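Local coordinates for protein phosphotransferase system, mannose/fructose/N-acetylgalactosamine-specific component IIB (Thermoanaerobacter tengcongensis, PDB 3LFJ) that probably transfers a phosphoryl group to sugar entering the cell, as the IIB component of a mannose-type (sorbose subfamily) phosphotransferase system, at residues F26-D31 with F101-N106. Residues are numbered along the deposited sequence; the frame is centred on the assembly and turned at random.
Sequences FARIDD and FLLFKN
Phe104 O accepts a hydrogen bond from Asp30 N at 2.9 Å and also lies 3.4 Å from Ile29 CA, a CA-H...O contact. Phe104 N gives a nearly straight bond to Arg28 O (2.8 Å, 172°). Arg28 N in turn donates to Leu102 O, and Leu102 N donates to Phe26 O. This ladder joins two parallel strands. On one face the Phe26 and Phe101 side chains run side by side; their rings meet obliquely, planes at 37°. Phe26 CB sits over the face of the Phe101 ring, 4.1 Å from its centroid. Arg28 leaves the same face with CG anti to the backbone N (chi1 170°), which sets CG 3.9 Å from Leu103 CD1. The extended Arg28 chain brings NH1 to Asp30 OD2 (3.0 Å) in a salt bridge, on the anti side and tilted out of the carboxylate plane. That oxygen is also hydrogen-bonded to His35 NE2, so two groups hold it. On the other face Ile29 CG1 packs on Phe104 CB, and Ala27 CB meets the Phe104 ring at its edge. Strands 22-30 and 98-104 are central neighbours in the mostly parallel sheet of an alpha/beta fold. Helix 38-43 covers Arg28 and Phe101, helix 107-115 covers Ile29 and Phe104, and strand 122-127 continues the sheet beyond 22-30.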
loop_
_atom_site.group_PDB
_atom_site.type_symbol
_atom_site.label_atom_id
_atom_site.label_comp_id
_atom_site.label_asym_id
_atom_site.label_seq_id
_atom_site.Cartn_x
_atom_site.Cartn_y
_atom_site.Cartn_z
ATOM N N PHE A 26 0.531 -0.150 -8.893
ATOM C CA PHE A 26 1.401 -0.424 -7.757
ATOM C C PHE A 26 0.541 -0.406 -6.509
ATOM O O PHE A 26 -0.555 0.162 -6.528
ATOM C CB PHE A 26 2.482 0.656 -7.635
ATOM C CG PHE A 26 3.734 0.189 -6.946
ATOM C CD1 PHE A 26 4.593 -0.711 -7.571
ATOM C CD2 PHE A 26 4.063 0.660 -5.686
ATOM C CE1 PHE A 26 5.756 -1.128 -6.959
ATOM C CE2 PHE A 26 5.238 0.244 -5.066
ATOM C CZ PHE A 26 6.075 -0.655 -5.705
ATOM N N ALA A 27 1.030 -1.027 -5.442
ATOM C CA ALA A 27 0.370 -0.939 -4.135
ATOM C C ALA A 27 1.437 -0.875 -3.066
ATOM O O ALA A 27 2.434 -1.598 -3.121
ATOM C CB ALA A 27 -0.571 -2.111 -3.906
ATOM N N ARG A 28 1.222 -0.011 -2.086
ATOM C CA ARG A 28 2.216 0.230 -1.042
ATOM C C ARG A 28 1.518 0.372 0.308
ATOM O O ARG A 28 0.437 0.967 0.405
ATOM C CB ARG A 28 3.004 1.499 -1.368
ATOM C CG ARG A 28 3.910 2.018 -0.243
ATOM C CD ARG A 28 4.710 3.201 -0.756
ATOM N NE ARG A 28 5.460 3.874 0.299
ATOM C CZ ARG A 28 6.707 3.554 0.654
ATOM N NH1 ARG A 28 7.288 4.228 1.626
ATOM N NH2 ARG A 28 7.362 2.555 0.060
ATOM N N ILE A 29 2.151 -0.186 1.334
ATOM C CA ILE A 29 1.700 -0.013 2.719
ATOM C C ILE A 29 2.677 0.910 3.431
ATOM O O ILE A 29 3.884 0.643 3.489
ATOM C CB ILE A 29 1.594 -1.362 3.462
ATOM C CG1 ILE A 29 0.440 -2.188 2.850
ATOM C CG2 ILE A 29 1.390 -1.124 4.982
ATOM C CD1 ILE A 29 0.399 -3.655 3.264
ATOM N N ASP A 30 2.175 2.020 3.960
ATOM C CA ASP A 30 3.014 2.950 4.716
ATOM C C ASP A 30 2.127 3.624 5.731
ATOM O O ASP A 30 1.176 4.328 5.360
ATOM C CB ASP A 30 3.662 3.988 3.782
ATOM C CG ASP A 30 4.678 4.888 4.493
ATOM O OD1 ASP A 30 4.569 5.121 5.716
ATOM O OD2 ASP A 30 5.588 5.391 3.800
ATOM N N ASP A 31 2.376 3.360 7.017
ATOM C CA ASP A 31 1.478 3.872 8.047
ATOM C C ASP A 31 1.520 5.389 8.213
ATOM O O ASP A 31 0.703 5.950 8.944
ATOM C CB ASP A 31 1.630 3.145 9.393
ATOM C CG ASP A 31 3.041 3.171 9.946
ATOM O OD1 ASP A 31 3.943 3.787 9.354
ATOM O OD2 ASP A 31 3.239 2.561 11.025
ATOM N N PHE A 101 -2.126 4.210 -8.145
ATOM C CA PHE A 101 -1.093 3.727 -7.229
ATOM C C PHE A 101 -1.825 3.627 -5.889
ATOM O O PHE A 101 -2.232 4.654 -5.332
ATOM C CB PHE A 101 0.037 4.764 -7.193
ATOM C CG PHE A 101 1.218 4.401 -6.326
ATOM C CD1 PHE A 101 2.492 4.232 -6.890
ATOM C CD2 PHE A 101 1.085 4.305 -4.943
ATOM C CE1 PHE A 101 3.596 3.941 -6.099
ATOM C CE2 PHE A 101 2.189 3.994 -4.152
ATOM C CZ PHE A 101 3.449 3.825 -4.729
ATOM N N LEU A 102 -2.051 2.406 -5.412
ATOM C CA LEU A 102 -2.778 2.218 -4.145
ATOM C C LEU A 102 -1.854 2.417 -2.958
ATOM O O LEU A 102 -0.742 1.887 -2.926
ATOM C CB LEU A 102 -3.376 0.824 -4.066
ATOM C CG LEU A 102 -4.396 0.450 -5.141
ATOM C CD1 LEU A 102 -4.906 -0.952 -4.905
ATOM C CD2 LEU A 102 -5.545 1.447 -5.131
ATOM N N LEU A 103 -2.330 3.182 -1.987
ATOM C CA LEU A 103 -1.588 3.421 -0.765
ATOM C C LEU A 103 -2.460 3.032 0.428
ATOM O O LEU A 103 -3.574 3.535 0.579
ATOM C CB LEU A 103 -1.190 4.898 -0.723
ATOM C CG LEU A 103 -0.298 5.347 0.425
ATOM C CD1 LEU A 103 0.957 4.492 0.469
ATOM C CD2 LEU A 103 0.061 6.822 0.225
ATOM N N PHE A 104 -1.962 2.114 1.250
ATOM C CA PHE A 104 -2.668 1.682 2.473
ATOM C C PHE A 104 -1.885 2.109 3.682
ATOM O O PHE A 104 -0.668 2.176 3.648
ATOM C CB PHE A 104 -2.784 0.139 2.530
ATOM C CG PHE A 104 -3.499 -0.451 1.380
ATOM C CD1 PHE A 104 -4.874 -0.603 1.422
ATOM C CD2 PHE A 104 -2.808 -0.852 0.229
ATOM C CE1 PHE A 104 -5.568 -1.161 0.338
ATOM C CE2 PHE A 104 -3.500 -1.405 -0.857
ATOM C CZ PHE A 104 -4.875 -1.565 -0.801
ATOM N N LYS A 105 -2.588 2.362 4.780
ATOM C CA LYS A 105 -1.926 2.631 6.039
ATOM C C LYS A 105 -1.409 1.350 6.718
ATOM O O LYS A 105 -0.423 1.384 7.453
ATOM C CB LYS A 105 -2.919 3.342 6.966
ATOM C CG LYS A 105 -2.317 3.994 8.187
ATOM C CD LYS A 105 -3.450 4.659 8.970
ATOM C CE LYS A 105 -2.918 5.392 10.187
ATOM N NZ LYS A 105 -4.084 6.004 10.932
ATOM N N ASN A 106 -2.078 0.224 6.484
ATOM C CA ASN A 106 -1.738 -0.992 7.206
ATOM C C ASN A 106 -2.073 -2.251 6.415
ATOM O O ASN A 106 -2.849 -2.216 5.453
ATOM C CB ASN A 106 -2.455 -0.993 8.579
ATOM C CG ASN A 106 -3.921 -0.643 8.472
ATOM O OD1 ASN A 106 -4.673 -1.299 7.760
ATOM N ND2 ASN A 106 -4.340 0.399 9.196
#